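Local atomic coordinates of alpha-2,3-sialyltransferase (Campylobacter jejuni, PDB entry 2P2V), a protein that probably transfers sialic acid from a CMP-activated donor to an acceptor sugar in alpha-2,3 linkage, this chain holding the sialyltransferase domain of a longer membrane protein. Residues S97-L101 / P102-S106; D119-G123 / Y124-E128; L214-L217 / K218-K222. All coordinates share one frame; numbering follows the deposited sequence.

Interaction 1: residues S97-L101 / P102-S106. With EDO (1,2-ethanediol), chain G.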
ATOM      1  N   SER A  97      -9.327 -18.338  -9.845  1.00 21.58           N
ATOM      2  CA  SER A  97      -8.312 -18.523 -10.888  1.00 22.85           C
ATOM      3  C   SER A  97      -7.949 -17.200 -11.584  1.00 24.19           C
ATOM      4  O   SER A  97      -8.678 -16.693 -12.483  1.00 24.67           O
ATOM      5  CB  SER A  97      -8.809 -19.533 -11.899  1.00 24.31           C
ATOM      6  OG  SER A  97      -9.283 -20.724 -11.293  1.00 23.76           O
ATOM      7  N   THR A  98      -6.836 -16.609 -11.150  1.00 21.59           N
ATOM      8  CA  THR A  98      -6.489 -15.249 -11.488  1.00 22.07           C
ATOM      9  C   THR A  98      -5.063 -15.147 -12.015  1.00 21.46           C
ATOM     10  O   THR A  98      -4.215 -15.966 -11.664  1.00 19.15           O
ATOM     11  CB  THR A  98      -6.619 -14.323 -10.217  1.00 21.78           C
ATOM     12  OG1 THR A  98      -6.103 -14.997  -9.041  1.00 20.57           O
ATOM     13  CG2 THR A  98      -8.123 -13.908  -9.972  1.00 23.36           C
ATOM     14  N   PHE A  99      -4.771 -14.107 -12.774  1.00 20.31           N
ATOM     15  CA  PHE A  99      -3.443 -13.890 -13.328  1.00 21.53           C
ATOM     16  C   PHE A  99      -2.822 -12.583 -12.855  1.00 20.50           C
ATOM     17  O   PHE A  99      -1.664 -12.362 -13.141  1.00 21.75           O
ATOM     18  CB  PHE A  99      -3.497 -13.894 -14.881  1.00 22.66           C
ATOM     19  CG  PHE A  99      -3.951 -15.211 -15.458  1.00 24.16           C
ATOM     20  CD1 PHE A  99      -5.271 -15.375 -15.880  1.00 24.28           C
ATOM     21  CD2 PHE A  99      -3.086 -16.327 -15.467  1.00 24.49           C
ATOM     22  CE1 PHE A  99      -5.742 -16.595 -16.361  1.00 25.73           C
ATOM     23  CE2 PHE A  99      -3.531 -17.562 -15.977  1.00 24.65           C
ATOM     24  CZ  PHE A  99      -4.888 -17.689 -16.423  1.00 26.28           C
ATOM     25  N   ASN A 100      -3.609 -11.658 -12.240  1.00 20.29           N
ATOM     26  CA  ASN A 100      -3.184 -10.320 -11.882  1.00 20.00           C
ATOM     27  C   ASN A 100      -2.717  -9.543 -13.146  1.00 19.85           C
ATOM     28  O   ASN A 100      -1.563  -9.087 -13.277  1.00 17.84           O
ATOM     29  CB  ASN A 100      -2.049 -10.337 -10.821  1.00 20.68           C
ATOM     30  CG  ASN A 100      -1.767  -8.992 -10.211  1.00 23.90           C
ATOM     31  OD1 ASN A 100      -2.568  -8.067 -10.306  1.00 25.76           O
ATOM     32  ND2 ASN A 100      -0.568  -8.866  -9.525  1.00 25.99           N
ATOM     33  N   LEU A 101      -3.647  -9.427 -14.112  1.00 21.55           N
ATOM     34  CA  LEU A 101      -3.448  -8.625 -15.285  1.00 20.74           C
ATOM     35  C   LEU A 101      -4.711  -7.768 -15.399  1.00 21.52           C
ATOM     36  O   LEU A 101      -5.807  -8.287 -15.258  1.00 22.86           O
ATOM     37  CB  LEU A 101      -3.355  -9.519 -16.526  1.00 21.42           C
ATOM     38  CG  LEU A 101      -2.038 -10.318 -16.605  1.00 21.96           C
ATOM     39  CD1 LEU A 101      -2.050 -11.312 -17.695  1.00 22.83           C
ATOM     40  CD2 LEU A 101      -0.982  -9.292 -16.855  1.00 21.66           C
ATOM     41  N   PRO A 102      -4.535  -6.467 -15.549  1.00 22.65           N
ATOM     42  CA  PRO A 102      -5.673  -5.529 -15.378  1.00 22.46           C
ATOM     43  C   PRO A 102      -6.701  -5.524 -16.512  1.00 24.48           C
ATOM     44  O   PRO A 102      -7.769  -4.889 -16.367  1.00 25.53           O
ATOM     45  CB  PRO A 102      -5.009  -4.180 -15.305  1.00 23.29           C
ATOM     46  CG  PRO A 102      -3.696  -4.352 -16.135  1.00 21.90           C
ATOM     47  CD  PRO A 102      -3.255  -5.754 -15.745  1.00 21.64           C
ATOM     48  N   PHE A 103      -6.375  -6.189 -17.610  1.00 23.38           N
ATOM     49  CA  PHE A 103      -7.337  -6.432 -18.682  1.00 24.25           C
ATOM     50  C   PHE A 103      -8.084  -7.747 -18.508  1.00 25.56           C
ATOM     51  O   PHE A 103      -8.928  -8.123 -19.355  1.00 25.90           O
ATOM     52  CB  PHE A 103      -6.666  -6.289 -20.073  1.00 24.49           C
ATOM     53  CG  PHE A 103      -5.530  -7.265 -20.300  1.00 21.24           C
ATOM     54  CD1 PHE A 103      -4.237  -6.926 -19.898  1.00 20.33           C
ATOM     55  CD2 PHE A 103      -5.771  -8.526 -20.851  1.00 23.67           C
ATOM     56  CE1 PHE A 103      -3.151  -7.836 -20.086  1.00 22.40           C
ATOM     57  CE2 PHE A 103      -4.698  -9.484 -21.014  1.00 26.19           C
ATOM     58  CZ  PHE A 103      -3.378  -9.127 -20.619  1.00 21.92           C
ATOM     59  N   ILE A 104      -7.768  -8.488 -17.439  1.00 24.85           N
ATOM     60  CA  ILE A 104      -8.485  -9.706 -17.131  1.00 25.53           C
ATOM     61  C   ILE A 104      -9.279  -9.557 -15.848  1.00 25.83           C
ATOM     62  O   ILE A 104     -10.456  -9.933 -15.770  1.00 26.38           O
ATOM     63  CB  ILE A 104      -7.534 -10.954 -17.032  1.00 25.19           C
ATOM     64  CG1 ILE A 104      -6.632 -11.060 -18.267  1.00 27.04           C
ATOM     65  CG2 ILE A 104      -8.351 -12.233 -16.774  1.00 28.28           C
ATOM     66  CD1 ILE A 104      -5.736 -12.326 -18.319  1.00 24.88           C
ATOM     67  N   GLU A 105      -8.649  -9.030 -14.810  1.00 25.27           N
ATOM     68  CA  GLU A 105      -9.263  -8.792 -13.515  1.00 24.74           C
ATOM     69  C   GLU A 105      -9.157  -7.308 -13.225  1.00 25.05           C
ATOM     70  O   GLU A 105      -8.085  -6.724 -13.270  1.00 25.63           O
ATOM     71  CB  GLU A 105      -8.579  -9.585 -12.388  1.00 24.68           C
ATOM     72  CG  GLU A 105      -8.569 -11.137 -12.596  1.00 25.43           C
ATOM     73  CD  GLU A 105      -7.157 -11.642 -12.975  1.00 27.07           C
ATOM     74  OE1 GLU A 105      -6.203 -10.880 -12.746  1.00 28.62           O
ATOM     75  OE2 GLU A 105      -7.010 -12.760 -13.522  1.00 26.11           O
ATOM     76  N   SER A 106     -10.281  -6.672 -12.934  1.00 25.00           N
ATOM     77  CA  SER A 106     -10.229  -5.238 -12.717  1.00 26.94           C
ATOM     78  C   SER A 106      -9.489  -4.896 -11.421  1.00 27.11           C
ATOM     79  O   SER A 106      -9.444  -5.713 -10.500  1.00 25.55           O
ATOM     80  CB  SER A 106     -11.645  -4.671 -12.624  1.00 26.03           C
ATOM     81  OG  SER A 106     -12.214  -4.912 -11.347  1.00 26.36           O
TER
HETATM   82  C1  EDO G 705     -13.131  -9.169 -12.750  1.00 39.80           C
HETATM   83  O1  EDO G 705     -12.754  -7.922 -13.354  1.00 35.20           O
HETATM   84  C2  EDO G 705     -13.615 -10.043 -13.886  1.00 43.50           C
HETATM   85  O2  EDO G 705     -15.021  -9.897 -13.940  1.00 42.45           O
HETATM   86  O   HOH W   1      -8.747 -14.771 -14.568  1.00 22.57           O
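L101 O accepts from I104 N (2.9 Å) and from E105 N; the first bond closes a type I beta turn with P102 and F103 at its corners, the second an overlapping alpha turn. Both lie in the beta-alpha loop between strand 90-96 and helix 107-116. E105 N comes almost straight down the C=O bond, I104 N from above the carbonyl plane. E105 reaches back over the loop, with a kink at its second torsion (107°), and presents the carboxylate to the backbone of 99-101. F99 N donates to OE2 of E105 (2.7 Å) and L101 N to OE1 of E105 (3.2 Å), both on the syn side but out of the carboxylate plane, while N100 N makes a weak, bent bond to OE1. Backbone bonds to both oxygens fix the group's rotation. CB of L101 sits over a face of the F103 ring, 4.3 Å from its centroid, and I104 CD1 fills the angle between L101 CD1 and F99 CD1. A second subunit packs on F103 and P102 through its G269 and F272. S106, the N-cap of helix 107-116, gives its N to O1 of an ethanediol. A water donates to E105 OE2 (2.9 Å) and S97 O (2.8 Å).

Interaction 2: residues D119-G123 / Y124-E128. With EDO (1,2-ethanediol), chain L.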
ATOM      1  N   ASP A 119     -12.293 -15.808   3.255  1.00 24.02           N
ATOM      2  CA  ASP A 119     -11.744 -17.173   3.336  1.00 23.50           C
ATOM      3  C   ASP A 119     -11.437 -17.800   1.997  1.00 23.64           C
ATOM      4  O   ASP A 119     -11.055 -18.988   1.942  1.00 25.43           O
ATOM      5  CB  ASP A 119     -12.665 -18.062   4.166  1.00 23.42           C
ATOM      6  CG  ASP A 119     -14.043 -18.242   3.585  1.00 25.59           C
ATOM      7  OD1 ASP A 119     -14.404 -17.552   2.588  1.00 25.02           O
ATOM      8  OD2 ASP A 119     -14.766 -19.069   4.151  1.00 25.26           O
ATOM      9  N   ALA A 120     -11.620 -17.050   0.886  1.00 20.41           N
ATOM     10  CA  ALA A 120     -11.147 -17.530  -0.407  1.00 20.71           C
ATOM     11  C   ALA A 120      -9.668 -17.170  -0.625  1.00 20.55           C
ATOM     12  O   ALA A 120      -9.053 -16.484   0.227  1.00 22.75           O
ATOM     13  CB  ALA A 120     -12.015 -17.016  -1.573  1.00 19.65           C
ATOM     14  N   LYS A 121      -9.098 -17.601  -1.737  1.00 19.60           N
ATOM     15  CA  LYS A 121      -7.685 -17.295  -2.057  1.00 20.11           C
ATOM     16  C   LYS A 121      -7.496 -16.871  -3.486  1.00 18.47           C
ATOM     17  O   LYS A 121      -7.979 -17.550  -4.364  1.00 20.22           O
ATOM     18  CB  LYS A 121      -6.895 -18.601  -1.860  1.00 20.67           C
ATOM     19  CG  LYS A 121      -5.381 -18.502  -2.188  1.00 27.45           C
ATOM     20  CD  LYS A 121      -4.631 -17.596  -1.177  1.00 33.40           C
ATOM     21  CE  LYS A 121      -3.237 -17.339  -1.671  1.00 36.07           C
ATOM     22  NZ  LYS A 121      -2.403 -16.771  -0.542  1.00 40.40           N
ATOM     23  N   LEU A 122      -6.766 -15.800  -3.745  1.00 17.66           N
ATOM     24  CA  LEU A 122      -6.464 -15.482  -5.125  1.00 19.55           C
ATOM     25  C   LEU A 122      -5.390 -16.410  -5.632  1.00 20.84           C
ATOM     26  O   LEU A 122      -4.273 -16.411  -5.066  1.00 20.18           O
ATOM     27  CB  LEU A 122      -5.969 -14.034  -5.230  1.00 19.58           C
ATOM     28  CG  LEU A 122      -7.093 -13.029  -4.909  1.00 19.50           C
ATOM     29  CD1 LEU A 122      -6.418 -11.682  -4.652  1.00 22.27           C
ATOM     30  CD2 LEU A 122      -8.092 -13.028  -6.155  1.00 18.34           C
ATOM     31  N   GLY A 123      -5.700 -17.113  -6.710  1.00 19.74           N
ATOM     32  CA  GLY A 123      -4.741 -18.052  -7.324  1.00 22.44           C
ATOM     33  C   GLY A 123      -3.447 -17.416  -7.776  1.00 20.99           C
ATOM     34  O   GLY A 123      -2.398 -18.063  -7.733  1.00 21.56           O
ATOM     35  N   TYR A 124      -3.466 -16.166  -8.257  1.00 17.75           N
ATOM     36  CA  TYR A 124      -2.217 -15.610  -8.740  1.00 18.27           C
ATOM     37  C   TYR A 124      -1.146 -15.522  -7.639  1.00 19.02           C
ATOM     38  O   TYR A 124       0.043 -15.545  -7.972  1.00 21.03           O
ATOM     39  CB  TYR A 124      -2.378 -14.208  -9.344  1.00 19.64           C
ATOM     40  CG  TYR A 124      -2.415 -13.064  -8.407  1.00 20.69           C
ATOM     41  CD1 TYR A 124      -1.236 -12.516  -7.899  1.00 22.67           C
ATOM     42  CD2 TYR A 124      -3.646 -12.409  -8.087  1.00 19.45           C
ATOM     43  CE1 TYR A 124      -1.270 -11.400  -7.048  1.00 24.44           C
ATOM     44  CE2 TYR A 124      -3.668 -11.331  -7.253  1.00 22.62           C
ATOM     45  CZ  TYR A 124      -2.488 -10.818  -6.752  1.00 24.41           C
ATOM     46  OH  TYR A 124      -2.516  -9.708  -5.933  1.00 27.36           O
ATOM     47  N   GLU A 125      -1.556 -15.397  -6.397  1.00 19.39           N
ATOM     48  CA  GLU A 125      -0.629 -15.230  -5.269  1.00 21.44           C
ATOM     49  C   GLU A 125       0.180 -16.526  -5.099  1.00 21.60           C
ATOM     50  O   GLU A 125       1.268 -16.521  -4.441  1.00 23.39           O
ATOM     51  CB  GLU A 125      -1.387 -14.900  -3.987  1.00 21.45           C
ATOM     52  CG  GLU A 125      -1.926 -13.452  -4.042  1.00 22.11           C
ATOM     53  CD  GLU A 125      -2.711 -13.001  -2.814  1.00 25.08           C
ATOM     54  OE1 GLU A 125      -3.291 -13.807  -2.108  1.00 31.26           O
ATOM     55  OE2 GLU A 125      -2.736 -11.776  -2.583  1.00 35.17           O
ATOM     56  N   VAL A 126      -0.338 -17.600  -5.656  1.00 21.40           N
ATOM     57  CA  VAL A 126       0.297 -18.971  -5.530  1.00 21.91           C
ATOM     58  C   VAL A 126       1.095 -19.207  -6.785  1.00 23.15           C
ATOM     59  O   VAL A 126       2.269 -19.495  -6.720  1.00 22.69           O
ATOM     60  CB  VAL A 126      -0.755 -20.098  -5.272  1.00 20.18           C
ATOM     61  CG1 VAL A 126      -0.134 -21.547  -5.452  1.00 23.05           C
ATOM     62  CG2 VAL A 126      -1.406 -19.961  -3.926  1.00 20.64           C
ATOM     63  N   ILE A 127       0.509 -19.006  -7.981  1.00 21.62           N
ATOM     64  CA  ILE A 127       1.289 -19.312  -9.171  1.00 21.75           C
ATOM     65  C   ILE A 127       2.400 -18.291  -9.474  1.00 21.73           C
ATOM     66  O   ILE A 127       3.276 -18.581 -10.273  1.00 23.71           O
ATOM     67  CB  ILE A 127       0.427 -19.532 -10.458  1.00 22.59           C
ATOM     68  CG1 ILE A 127      -0.428 -18.296 -10.684  1.00 22.04           C
ATOM     69  CG2 ILE A 127      -0.439 -20.770 -10.264  1.00 23.88           C
ATOM     70  CD1 ILE A 127      -0.888 -18.187 -12.131  1.00 24.54           C
ATOM     71  N   GLU A 128       2.391 -17.132  -8.836  1.00 21.43           N
ATOM     72  CA  GLU A 128       3.410 -16.145  -9.153  1.00 23.51           C
ATOM     73  C   GLU A 128       4.794 -16.667  -8.681  1.00 23.96           C
ATOM     74  O   GLU A 128       5.829 -16.154  -9.087  1.00 23.65           O
ATOM     75  CB  GLU A 128       3.127 -14.777  -8.539  1.00 23.99           C
ATOM     76  CG  GLU A 128       3.040 -14.738  -7.017  1.00 23.31           C
ATOM     77  CD  GLU A 128       2.648 -13.382  -6.453  1.00 28.29           C
ATOM     78  OE1 GLU A 128       2.322 -12.431  -7.225  1.00 29.16           O
ATOM     79  OE2 GLU A 128       2.607 -13.270  -5.207  1.00 31.18           O
TER
HETATM   80  C1  EDO L 710      -5.635 -14.236   3.271  1.00 69.78           C
HETATM   81  O1  EDO L 710      -6.123 -12.883   3.199  1.00 69.01           O
HETATM   82  C2  EDO L 710      -4.270 -14.348   2.590  1.00 70.21           C
HETATM   83  O2  EDO L 710      -4.098 -15.658   2.022  1.00 70.78           O
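Y124 starts the second segment by laying its ring alongside L122, the two side chains pointing the same way, with Y124 CE2 3.8 Å from L122 CD1. A chi1 of 82° tucks the ring back over the start of the helix, beside the leucine. The next residue covers one face of this ring: E125 CG rides 3.7 Å above the ring plane, toward the rim. From there the glutamate chain runs extended over L122 to K121, where OE1 of E125 and NZ of K121 form a salt bridge, at 3.5 Å a long, weak bond. The aliphatic part shares the contact, K121 CE lying 3.8 Å from E125 CB. The main polar partner of OE1 is the hydroxyl of Y114 on helix 107-116, and a bound ethanediol accepts a bond from K121 NZ. E125 N in turn donates to L122 O from above the carbonyl plane. Strand 121-122, the edge strand of the parallel sheet within this chain, thus passes directly into the short helix 124-127, with G123 at the junction. V126 N reaches G123 O at 3.0 Å, again from above the carbonyl plane, and CG2 of V126 touches K121 CE; the valine also packs on I157 and A160 of helix 150-161. I127 N bonds to the same G123 O at 3.1 Å, nearly in line with the carbonyl (C=O...N angle 165°), while CG1 of I127 leans against that oxygen. E128 brings OE1 to the edge of the Y124 ring, in its plane.

Interaction 3: residues L214-L217 / K218-K222. With EDO (1,2-ethanediol), chain J.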
ATOM      1  N   LEU A 214       1.561 -27.525 -20.195  1.00 29.44           N
ATOM      2  CA  LEU A 214       1.672 -28.712 -19.299  1.00 30.33           C
ATOM      3  C   LEU A 214       3.040 -29.391 -19.402  1.00 30.50           C
ATOM      4  O   LEU A 214       3.621 -29.797 -18.391  1.00 31.82           O
ATOM      5  CB  LEU A 214       0.591 -29.736 -19.647  1.00 28.92           C
ATOM      6  CG  LEU A 214      -0.843 -29.492 -19.136  1.00 32.13           C
ATOM      7  CD1 LEU A 214      -1.839 -30.466 -19.811  1.00 30.23           C
ATOM      8  CD2 LEU A 214      -0.925 -29.603 -17.609  1.00 30.19           C
ATOM      9  N   LYS A 215       3.545 -29.518 -20.614  1.00 32.91           N
ATOM     10  CA  LYS A 215       4.895 -30.099 -20.823  1.00 35.26           C
ATOM     11  C   LYS A 215       5.970 -29.216 -20.199  1.00 34.39           C
ATOM     12  O   LYS A 215       6.927 -29.696 -19.598  1.00 35.35           O
ATOM     13  CB  LYS A 215       5.146 -30.326 -22.319  1.00 35.61           C
ATOM     14  CG  LYS A 215       4.322 -31.502 -22.903  1.00 37.95           C
ATOM     15  CD  LYS A 215       4.851 -31.939 -24.280  1.00 39.32           C
ATOM     16  CE  LYS A 215       4.281 -31.064 -25.441  1.00 44.98           C
ATOM     17  NZ  LYS A 215       4.104 -31.836 -26.758  1.00 48.60           N
ATOM     18  N   LEU A 216       5.786 -27.897 -20.300  1.00 33.96           N
ATOM     19  CA  LEU A 216       6.694 -26.963 -19.625  1.00 32.48           C
ATOM     20  C   LEU A 216       6.685 -27.063 -18.118  1.00 31.22           C
ATOM     21  O   LEU A 216       7.751 -27.001 -17.504  1.00 29.18           O
ATOM     22  CB  LEU A 216       6.476 -25.510 -20.081  1.00 33.02           C
ATOM     23  CG  LEU A 216       7.502 -24.479 -19.567  1.00 34.73           C
ATOM     24  CD1 LEU A 216       8.944 -24.821 -20.094  1.00 35.41           C
ATOM     25  CD2 LEU A 216       7.129 -23.035 -19.947  1.00 33.30           C
ATOM     26  N   LEU A 217       5.495 -27.156 -17.504  1.00 29.67           N
ATOM     27  CA  LEU A 217       5.407 -27.341 -16.059  1.00 29.38           C
ATOM     28  C   LEU A 217       6.198 -28.573 -15.663  1.00 31.15           C
ATOM     29  O   LEU A 217       6.932 -28.551 -14.670  1.00 30.39           O
ATOM     30  CB  LEU A 217       3.937 -27.505 -15.633  1.00 29.47           C
ATOM     31  CG  LEU A 217       3.158 -26.170 -15.592  1.00 26.35           C
ATOM     32  CD1 LEU A 217       1.642 -26.488 -15.475  1.00 26.96           C
ATOM     33  CD2 LEU A 217       3.671 -25.318 -14.435  1.00 24.62           C
ATOM     34  N   LYS A 218       6.021 -29.640 -16.439  1.00 33.28           N
ATOM     35  CA  LYS A 218       6.704 -30.929 -16.140  1.00 36.01           C
ATOM     36  C   LYS A 218       8.217 -30.775 -16.297  1.00 35.75           C
ATOM     37  O   LYS A 218       8.957 -31.186 -15.416  1.00 37.09           O
ATOM     38  CB  LYS A 218       6.160 -32.038 -17.055  1.00 35.79           C
ATOM     39  CG  LYS A 218       6.787 -33.438 -16.873  1.00 36.79           C
ATOM     40  CD  LYS A 218       6.187 -34.376 -17.909  1.00 39.01           C
ATOM     41  CE  LYS A 218       6.548 -35.823 -17.684  1.00 45.06           C
ATOM     42  NZ  LYS A 218       7.912 -36.010 -17.069  1.00 45.38           N
ATOM     43  N   SER A 219       8.682 -30.145 -17.381  1.00 37.42           N
ATOM     44  CA  SER A 219      10.164 -29.968 -17.530  1.00 38.41           C
ATOM     45  C   SER A 219      10.855 -28.996 -16.591  1.00 38.04           C
ATOM     46  O   SER A 219      12.002 -29.231 -16.204  1.00 37.78           O
ATOM     47  CB  SER A 219      10.669 -29.775 -18.968  1.00 39.10           C
ATOM     48  OG  SER A 219       9.848 -28.951 -19.764  1.00 42.87           O
ATOM     49  N   ILE A 220      10.187 -27.904 -16.197  1.00 35.32           N
ATOM     50  CA  ILE A 220      10.807 -26.992 -15.231  1.00 34.91           C
ATOM     51  C   ILE A 220      10.779 -27.501 -13.800  1.00 33.85           C
ATOM     52  O   ILE A 220      11.759 -27.356 -13.047  1.00 34.49           O
ATOM     53  CB  ILE A 220      10.124 -25.553 -15.246  1.00 34.55           C
ATOM     54  CG1 ILE A 220      10.136 -24.945 -16.623  1.00 35.44           C
ATOM     55  CG2 ILE A 220      10.857 -24.591 -14.323  1.00 35.46           C
ATOM     56  CD1 ILE A 220       9.229 -23.666 -16.653  1.00 35.19           C
ATOM     57  N   TYR A 221       9.625 -28.010 -13.373  1.00 32.90           N
ATOM     58  CA  TYR A 221       9.413 -28.256 -11.941  1.00 32.60           C
ATOM     59  C   TYR A 221       9.560 -29.728 -11.557  1.00 33.44           C
ATOM     60  O   TYR A 221       9.451 -30.077 -10.389  1.00 34.33           O
ATOM     61  CB  TYR A 221       8.067 -27.638 -11.442  1.00 31.01           C
ATOM     62  CG  TYR A 221       8.090 -26.137 -11.728  1.00 29.34           C
ATOM     63  CD1 TYR A 221       8.915 -25.285 -11.011  1.00 26.35           C
ATOM     64  CD2 TYR A 221       7.380 -25.611 -12.782  1.00 28.26           C
ATOM     65  CE1 TYR A 221       9.012 -23.942 -11.294  1.00 27.70           C
ATOM     66  CE2 TYR A 221       7.460 -24.259 -13.082  1.00 26.92           C
ATOM     67  CZ  TYR A 221       8.256 -23.426 -12.348  1.00 26.56           C
ATOM     68  OH  TYR A 221       8.343 -22.072 -12.698  1.00 28.67           O
ATOM     69  N   LYS A 222       9.812 -30.555 -12.559  1.00 34.54           N
ATOM     70  CA  LYS A 222      10.122 -31.975 -12.356  1.00 37.05           C
ATOM     71  C   LYS A 222       9.062 -32.752 -11.573  1.00 37.67           C
ATOM     72  O   LYS A 222       9.290 -33.219 -10.445  1.00 39.53           O
ATOM     73  CB  LYS A 222      11.499 -32.126 -11.712  1.00 37.34           C
ATOM     74  CG  LYS A 222      12.625 -31.337 -12.398  1.00 40.19           C
ATOM     75  CD  LYS A 222      12.804 -31.674 -13.867  1.00 43.85           C
ATOM     76  CE  LYS A 222      14.014 -30.920 -14.433  1.00 47.09           C
ATOM     77  NZ  LYS A 222      14.072 -30.967 -15.930  1.00 47.27           N
TER
HETATM   78  C1  EDO J 708      14.935 -25.154 -14.464  1.00 52.76           C
HETATM   79  O1  EDO J 708      14.345 -26.306 -13.867  1.00 52.34           O
HETATM   80  C2  EDO J 708      14.443 -25.093 -15.902  1.00 54.19           C
HETATM   81  O2  EDO J 708      14.495 -23.733 -16.333  1.00 51.79           O
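The last turns of helix 207-221, part of the crossover between the neighbouring parallel strands 165-169 and 224-227, carry this contact. L216 and I220, one turn apart, meet most tightly: CG of L216 and CD1 of I220 are 3.5 Å apart, closer than usual for two carbons, and CD1 of L216 flanks the same methyl. L216 CG is anti to the backbone N (chi1 -172°), which swings the leucine along the helix toward I220. Beneath these side chains regular i to i+4 bonds run from K218 N to L214 O, S219 N to K215 O, I220 N to L216 O and Y221 N to L217 O, each donor tilted 20° to 29° from its carbonyl plane. OG of S219 lies 3.0 Å from K215 O, which also takes S219 N. On the buried flank L217 CD2 approaches CD2 of Y221 at 4.1 Å, and L217 O lies at the edge of the tyrosine ring. I220 CG2 covers one ring face, 3.4 Å above the plane and over its centre. Helices 150-161 and 131-144 pack on this flank, L217 resting on I159 and F133. K222, with positive phi, breaks off the helix, and its side chain turns back so that NZ donates to S219 O at 2.7 Å in the carbonyl plane. O1 of an ethanediol, probably from the crystallisation liquor, donates to I220 O, and the molecule also bonds to E132. Two carbonyls of the final turn therefore find partners outside the backbone, and the ammonium group set at the C-terminal end of the helix probably offsets part of the negative potential gathered there.

Interactions 1 and 2 touch directly, their centres 12 Å apart. T98 OG1 probably accepts a hydrogen bond from Y124 N at 3.0 Å and is also bonded to C96 O, so the loop after strand 90-96 meets the start of helix 124-127; N100 ND2 packs on Y124 CE1. Interaction 3 stands apart, its nearest atoms about 7 Å from interaction 2 and about 10 Å from interaction 1, yet helix 131-144 borders all three. Toward the bound CMP-3-fluoro-sialic acid, the side chain of S97 lies about 6 Å away, L214 about 8 Å and I127 about 13 Å, which places the start of 97-101 closest to the donor site.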